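Local atomic coordinates of carbohydrate-binding protein (Flavonifractor plautii, PDB entry 6N1B), a protein that probably removes the acetyl group from N-acetylgalactosamine of the blood group A antigen, a step in turning A-type into O-type blood. Residues A[55-60]-A[353-358]; A[274-279]-A[337-342]. All coordinates share one frame; numbering follows the deposited sequence.

The five antiparallel sheets ring a central calcium as a five-bladed beta-propeller, and both contacts join neighbouring blades. They share the sheet in which strands 333-342 and 351-361 pair side by side. Contact 2 sets strand 333-342 beside strand 269-278 of one adjacent sheet, and contact 1 sets strand 351-361 against strand 52-60 of another. Along the chain the order is 55-60, 274-279, 337-342, 353-358, so contact 2 falls between the two segments of contact 1. Their centres lie about 9 Å apart, linked by the Arg353-Glu342 salt bridge. Both reach the same calcium, through Asp56 and Asp274, so aspartates from different blades tie those blades together at the centre.

Contact 1 (A[55-60]-A[353-358]); sequences PDVVVL and RVWYSA. With CA (calcium ion), chain D.
Val57 sits over the indole of Trp355, the side chain of Val57 lying roughly perpendicular to that of Trp355. Val57 CG2 lies 4.0 Å from the centroid of the Trp355 five-membered ring and 24° off the normal, a CH-pi contact on one face, displaced toward the rim. The other methyl, Val57 CG1, reaches the six-membered part, 4.0 Å from Trp355 CZ3. Trp355 swings its CG anti to its own carbonyl carbon (chi1 -67°), which lays the indole along the side of strand 351-361 where Val57 and Val59 arrive. Val59 CG2 comes obliquely to the far end of the indole, 4.1 Å from Trp355 CH2. At the other end, Pro55 presents its ring carbons: Pro55 CG is 3.6 Å from the backbone O of Trp355, and Pro55 CD is 3.7 Å from Ser357 CB. The polar end of each partner is held elsewhere, Trp355 NE1 pairing with Gly94 and Ser357 OG with the backbone O of Arg336.

The strands run nearly antiparallel, at 163°, but belong to different sheets and are joined mainly by side-chain packing, with Pro55 CG also resting on the carbonyl O of Trp355. Residues 55, 57 and 59 turn to Trp355 and Ser357, whereas Asp56 turns the opposite way and grips the calcium through both carboxylate oxygens, OD1 at 2.4 Å and OD2 at 2.6 Å. Asp122 and Asp274 add a ligand each, four waters complete the shell, and one of those waters donates to Val57 O. Arg336 NH1 and the backbone N of Met123 also bond to the Asp56 carboxylate.

The chemistry thus divides by side of one strand: dispersion and CH-pi packing join it to the neighbouring blade, while its charged residue serves the metal at the propeller centre.

Contact 2 (A[274-279]-A[337-342]); sequences DVQYVP and SSFYYE. With CA (calcium ion), chain D.
Asp274 OD2 accepts the backbone N-H of Phe339 at 3.1 Å, with an N-H...O angle of 151°, and the donor arrives nearly along the C-O axis. The same OD2 receives a bond from a calcium-bound water at 2.6 Å, while Asp274 OD1 binds the calcium itself at 2.4 Å; Thr208 OG1 also bonds to OD1. Asp274 CB meanwhile packs against the backbone, 3.2 Å from Ser337 O. A second metal-bound water donates to Val275 O, which also accepts the NE2 amide of Gln276.

Two CH-pi contacts form the apolar part. Gln276 CG sits over one face of the Phe339 ring, 3.8 Å from its centroid and 22° off the normal, as Gln276 and Phe339 point past one another, antiparallel. The Gln276 chain bends at chi2, which carries the amide off the ring; the amide and ring planes are 80° apart. At the rim of the same ring, Asp274 O meets the edge in plane. Farther along, Val278 CG1 lies over a face of Tyr341, 3.7 Å from the centroid, with the side chains nearly perpendicular; Tyr341 OH is bonded to Asp280.

A water bridges the two strands, donating to Gln276 OE1 at 2.8 Å and accepting the backbone N-H of Tyr341 at 2.9 Å.

These strands belong to adjacent blades and run roughly parallel without pairing as one sheet. The divided use of the Asp274 carboxylate suggests that calcium binding and the blade seam are coupled: one oxygen holds the metal, and the other fixes the carboxylate to the neighbouring backbone, probably with its negative charge largely offset by the cation.

Contact 1 (A[55-60]-A[353-358])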
loop_
_atom_site.group_PDB
_atom_site.type_symbol
_atom_site.label_atom_id
_atom_site.label_comp_id
_atom_site.label_asym_id
_atom_site.label_seq_id
_atom_site.Cartn_x
_atom_site.Cartn_y
_atom_site.Cartn_z
ATOM N N PRO A 55 -2.445 -3.316 -2.040
ATOM C CA PRO A 55 -1.380 -4.193 -1.699
ATOM C C PRO A 55 -0.186 -3.408 -1.150
ATOM O O PRO A 55 0.055 -2.294 -1.602
ATOM C CB PRO A 55 -0.996 -4.884 -2.999
ATOM C CG PRO A 55 -1.297 -3.790 -4.010
ATOM C CD PRO A 55 -2.551 -3.123 -3.506
ATOM N N ASP A 56 0.664 -4.114 -0.394
ATOM C CA ASP A 56 2.023 -3.660 -0.115
ATOM C C ASP A 56 2.974 -4.877 -0.125
ATOM O O ASP A 56 2.713 -5.810 0.685
ATOM C CB ASP A 56 2.124 -2.852 1.169
ATOM C CG ASP A 56 3.399 -2.019 1.130
ATOM O OD1 ASP A 56 3.621 -1.267 0.159
ATOM O OD2 ASP A 56 4.266 -2.199 2.057
ATOM N N VAL A 57 3.912 -4.828 -1.070
ATOM C CA VAL A 57 4.728 -5.999 -1.279
ATOM C C VAL A 57 6.144 -5.747 -0.776
ATOM O O VAL A 57 6.672 -4.639 -0.943
ATOM C CB VAL A 57 4.755 -6.313 -2.791
ATOM C CG1 VAL A 57 5.640 -7.501 -3.105
ATOM C CG2 VAL A 57 3.350 -6.662 -3.270
ATOM N N VAL A 58 6.730 -6.754 -0.124
ATOM C CA VAL A 58 8.117 -6.772 0.297
ATOM C C VAL A 58 8.844 -7.847 -0.535
ATOM O O VAL A 58 8.392 -8.983 -0.547
ATOM C CB VAL A 58 8.250 -7.077 1.796
ATOM C CG1 VAL A 58 9.728 -7.202 2.163
ATOM C CG2 VAL A 58 7.555 -6.032 2.689
ATOM N N VAL A 59 9.872 -7.398 -1.245
ATOM C CA VAL A 59 10.712 -8.302 -2.043
ATOM C C VAL A 59 12.084 -8.419 -1.397
ATOM O O VAL A 59 12.769 -7.415 -1.288
ATOM C CB VAL A 59 10.853 -7.836 -3.531
ATOM C CG1 VAL A 59 11.610 -8.902 -4.346
ATOM C CG2 VAL A 59 9.480 -7.570 -4.102
ATOM N N LEU A 60 12.523 -9.608 -1.053
ATOM C CA LEU A 60 13.790 -9.844 -0.385
ATOM C C LEU A 60 14.757 -10.597 -1.299
ATOM O O LEU A 60 14.334 -11.359 -2.126
ATOM C CB LEU A 60 13.491 -10.722 0.820
ATOM C CG LEU A 60 12.527 -10.216 1.806
ATOM C CD1 LEU A 60 12.203 -11.296 2.860
ATOM C CD2 LEU A 60 12.939 -8.909 2.498
ATOM N N ARG A 353 8.759 -2.923 -10.913
ATOM C CA ARG A 353 7.757 -3.988 -10.677
ATOM C C ARG A 353 6.649 -3.379 -9.864
ATOM O O ARG A 353 6.926 -2.934 -8.747
ATOM C CB ARG A 353 8.357 -5.191 -10.045
ATOM C CG ARG A 353 9.517 -5.809 -10.859
ATOM C CD ARG A 353 10.054 -7.067 -10.259
ATOM N NE ARG A 353 9.071 -8.128 -10.266
ATOM C CZ ARG A 353 9.291 -9.290 -9.675
ATOM N NH1 ARG A 353 10.398 -9.555 -9.095
ATOM N NH2 ARG A 353 8.317 -10.269 -9.673
ATOM N N VAL A 354 5.407 -3.350 -10.389
ATOM C CA VAL A 354 4.333 -2.593 -9.764
ATOM C C VAL A 354 3.159 -3.474 -9.536
ATOM O O VAL A 354 2.529 -3.973 -10.518
ATOM C CB VAL A 354 3.956 -1.329 -10.536
ATOM C CG1 VAL A 354 2.856 -0.556 -9.837
ATOM C CG2 VAL A 354 5.233 -0.472 -10.799
ATOM N N TRP A 355 2.748 -3.702 -8.317
ATOM C CA TRP A 355 1.474 -4.404 -7.928
ATOM C C TRP A 355 0.490 -3.311 -7.740
ATOM O O TRP A 355 0.572 -2.507 -6.799
ATOM C CB TRP A 355 1.700 -5.277 -6.704
ATOM C CG TRP A 355 2.618 -6.448 -6.946
ATOM C CD1 TRP A 355 2.197 -7.700 -7.236
ATOM C CD2 TRP A 355 4.068 -6.486 -6.935
ATOM N NE1 TRP A 355 3.317 -8.485 -7.448
ATOM C CE2 TRP A 355 4.466 -7.790 -7.233
ATOM C CE3 TRP A 355 5.086 -5.540 -6.671
ATOM C CZ2 TRP A 355 5.793 -8.145 -7.340
ATOM C CZ3 TRP A 355 6.377 -5.892 -6.737
ATOM C CH2 TRP A 355 6.736 -7.196 -7.087
ATOM N N TYR A 356 -0.466 -3.164 -8.702
ATOM C CA TYR A 356 -1.423 -2.088 -8.681
ATOM C C TYR A 356 -2.791 -2.540 -8.338
ATOM O O TYR A 356 -3.254 -3.562 -8.876
ATOM C CB TYR A 356 -1.413 -1.257 -9.980
ATOM C CG TYR A 356 -2.094 -1.822 -11.217
ATOM C CD1 TYR A 356 -1.397 -2.666 -12.088
ATOM C CD2 TYR A 356 -3.313 -1.437 -11.553
ATOM C CE1 TYR A 356 -1.985 -3.106 -13.301
ATOM C CE2 TYR A 356 -3.898 -1.811 -12.744
ATOM C CZ TYR A 356 -3.271 -2.609 -13.633
ATOM O OH TYR A 356 -3.792 -2.999 -14.822
ATOM N N SER A 357 -3.492 -1.849 -7.469
ATOM C CA SER A 357 -4.903 -2.107 -7.299
ATOM C C SER A 357 -5.725 -1.187 -8.160
ATOM O O SER A 357 -5.218 -0.112 -8.610
ATOM C CB SER A 357 -5.295 -2.120 -5.836
ATOM O OG SER A 357 -5.205 -0.829 -5.204
ATOM N N ALA A 358 -6.943 -1.609 -8.478
ATOM C CA ALA A 358 -7.820 -0.815 -9.343
ATOM C C ALA A 358 -9.252 -1.266 -9.121
ATOM O O ALA A 358 -9.534 -2.219 -8.413
ATOM C CB ALA A 358 -7.401 -0.913 -10.793
HETATM CA CA CA D . 5.642 -0.264 1.083
HETATM O O HOH W 1 6.950 -2.709 1.138
HETATM O O HOH W 2 6.714 -0.784 -0.936
HETATM O O HOH W 3 7.153 1.507 1.660
HETATM O O HOH W 4 6.696 -0.632 3.257
#

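Contact 2 (A[274-279]-A[337-342])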
loop_
_atom_site.group_PDB
_atom_site.type_symbol
_atom_site.label_atom_id
_atom_site.label_comp_id
_atom_site.label_asym_id
_atom_site.label_seq_id
_atom_site.Cartn_x
_atom_site.Cartn_y
_atom_site.Cartn_z
ATOM N N ASP A 274 2.971 4.906 -2.023
ATOM C CA ASP A 274 3.983 3.939 -1.539
ATOM C C ASP A 274 5.322 4.598 -1.890
ATOM O O ASP A 274 5.539 5.093 -2.977
ATOM C CB ASP A 274 3.852 2.590 -2.263
ATOM C CG ASP A 274 4.790 1.526 -1.727
ATOM O OD1 ASP A 274 4.967 1.470 -0.468
ATOM O OD2 ASP A 274 5.288 0.702 -2.519
ATOM N N VAL A 275 6.224 4.472 -0.932
ATOM C CA VAL A 275 7.627 5.019 -1.096
ATOM C C VAL A 275 8.646 3.902 -0.948
ATOM O O VAL A 275 8.486 3.008 -0.125
ATOM C CB VAL A 275 7.911 6.141 -0.089
ATOM C CG1 VAL A 275 9.328 6.711 -0.243
ATOM C CG2 VAL A 275 6.872 7.256 -0.218
ATOM N N GLN A 276 9.727 3.981 -1.735
ATOM C CA GLN A 276 10.900 3.118 -1.575
ATOM C C GLN A 276 12.158 3.983 -1.587
ATOM O O GLN A 276 12.241 4.909 -2.378
ATOM C CB GLN A 276 11.002 2.112 -2.714
ATOM C CG GLN A 276 9.934 1.041 -2.738
ATOM C CD GLN A 276 10.260 -0.061 -1.808
ATOM O OE1 GLN A 276 11.096 -0.939 -2.106
ATOM N NE2 GLN A 276 9.679 -0.025 -0.570
ATOM N N TYR A 277 13.140 3.605 -0.748
ATOM C CA TYR A 277 14.505 4.074 -1.019
ATOM C C TYR A 277 15.111 3.064 -2.075
ATOM O O TYR A 277 15.039 1.842 -1.790
ATOM C CB TYR A 277 15.385 4.217 0.215
ATOM C CG TYR A 277 16.718 4.782 -0.187
ATOM C CD1 TYR A 277 16.904 6.172 -0.483
ATOM C CD2 TYR A 277 17.824 3.932 -0.329
ATOM C CE1 TYR A 277 18.137 6.663 -0.959
ATOM C CE2 TYR A 277 19.051 4.423 -0.738
ATOM C CZ TYR A 277 19.211 5.727 -1.082
ATOM O OH TYR A 277 20.396 6.231 -1.533
ATOM N N VAL A 278 15.698 3.600 -3.124
ATOM C CA VAL A 278 16.247 2.769 -4.204
ATOM C C VAL A 278 17.749 3.000 -4.234
ATOM O O VAL A 278 18.240 3.973 -4.806
ATOM C CB VAL A 278 15.579 3.078 -5.526
ATOM C CG1 VAL A 278 16.173 2.156 -6.602
ATOM C CG2 VAL A 278 14.068 2.916 -5.483
ATOM N N PRO A 279 18.539 2.094 -3.638
ATOM C CA PRO A 279 19.980 2.271 -3.594
ATOM C C PRO A 279 20.644 2.533 -4.979
ATOM O O PRO A 279 21.522 3.371 -5.127
ATOM C CB PRO A 279 20.500 0.977 -2.984
ATOM C CG PRO A 279 19.393 0.603 -2.019
ATOM C CD PRO A 279 18.149 0.940 -2.853
ATOM N N SER A 337 -0.924 1.545 -5.087
ATOM C CA SER A 337 -0.043 0.576 -5.722
ATOM C C SER A 337 1.243 0.458 -4.935
ATOM O O SER A 337 1.666 1.415 -4.245
ATOM C CB SER A 337 0.174 0.997 -7.144
ATOM O OG SER A 337 -1.107 1.045 -7.844
ATOM N N SER A 338 1.919 -0.674 -4.985
ATOM C CA SER A 338 3.190 -0.941 -4.339
ATOM C C SER A 338 4.206 -1.316 -5.381
ATOM O O SER A 338 3.875 -1.895 -6.374
ATOM C CB SER A 338 2.968 -2.031 -3.303
ATOM O OG SER A 338 4.146 -2.370 -2.620
ATOM N N PHE A 339 5.475 -1.019 -5.142
ATOM C CA PHE A 339 6.473 -1.346 -6.156
ATOM C C PHE A 339 7.766 -1.802 -5.549
ATOM O O PHE A 339 8.086 -1.525 -4.359
ATOM C CB PHE A 339 6.721 -0.174 -7.094
ATOM C CG PHE A 339 7.497 0.947 -6.516
ATOM C CD1 PHE A 339 6.903 1.855 -5.596
ATOM C CD2 PHE A 339 8.750 1.141 -6.845
ATOM C CE1 PHE A 339 7.661 2.896 -5.100
ATOM C CE2 PHE A 339 9.567 2.177 -6.328
ATOM C CZ PHE A 339 8.971 3.056 -5.483
ATOM N N TYR A 340 8.541 -2.440 -6.420
ATOM C CA TYR A 340 9.963 -2.773 -6.097
ATOM C C TYR A 340 10.761 -2.444 -7.332
ATOM O O TYR A 340 10.401 -2.837 -8.471
ATOM C CB TYR A 340 10.104 -4.253 -5.779
ATOM C CG TYR A 340 11.469 -4.771 -5.541
ATOM C CD1 TYR A 340 12.235 -4.233 -4.485
ATOM C CD2 TYR A 340 12.054 -5.674 -6.377
ATOM C CE1 TYR A 340 13.541 -4.703 -4.243
ATOM C CE2 TYR A 340 13.367 -6.172 -6.075
ATOM C CZ TYR A 340 14.083 -5.616 -5.070
ATOM O OH TYR A 340 15.377 -6.042 -4.812
ATOM N N TYR A 341 11.883 -1.706 -7.141
ATOM C CA TYR A 341 12.892 -1.512 -8.178
ATOM C C TYR A 341 13.859 -2.700 -8.109
ATOM O O TYR A 341 14.571 -2.835 -7.112
ATOM C CB TYR A 341 13.584 -0.189 -8.005
ATOM C CG TYR A 341 14.656 0.080 -9.005
ATOM C CD1 TYR A 341 15.931 -0.490 -8.801
ATOM C CD2 TYR A 341 14.512 0.932 -10.074
ATOM C CE1 TYR A 341 16.976 -0.208 -9.674
ATOM C CE2 TYR A 341 15.534 1.286 -10.923
ATOM C CZ TYR A 341 16.770 0.685 -10.711
ATOM O OH TYR A 341 17.759 1.048 -11.595
ATOM N N GLU A 342 13.839 -3.510 -9.144
ATOM C CA GLU A 342 14.690 -4.703 -9.210
ATOM C C GLU A 342 15.959 -4.289 -9.947
ATOM O O GLU A 342 15.925 -4.042 -11.136
ATOM C CB GLU A 342 13.962 -5.807 -9.882
ATOM C CG GLU A 342 14.762 -7.077 -9.948
ATOM C CD GLU A 342 14.134 -8.262 -9.304
ATOM O OE1 GLU A 342 14.836 -9.214 -9.146
ATOM O OE2 GLU A 342 12.916 -8.212 -8.867
HETATM CA CA CA D . 5.642 -0.264 1.083
HETATM O O HOH W 2 6.714 -0.784 -0.936
HETATM O O HOH W 3 7.153 1.507 1.660
HETATM O O HOH W 5 12.472 -0.707 -4.499
HETATM O O HOH W 1 6.950 -2.709 1.138
HETATM O O HOH W 4 6.696 -0.632 3.257
#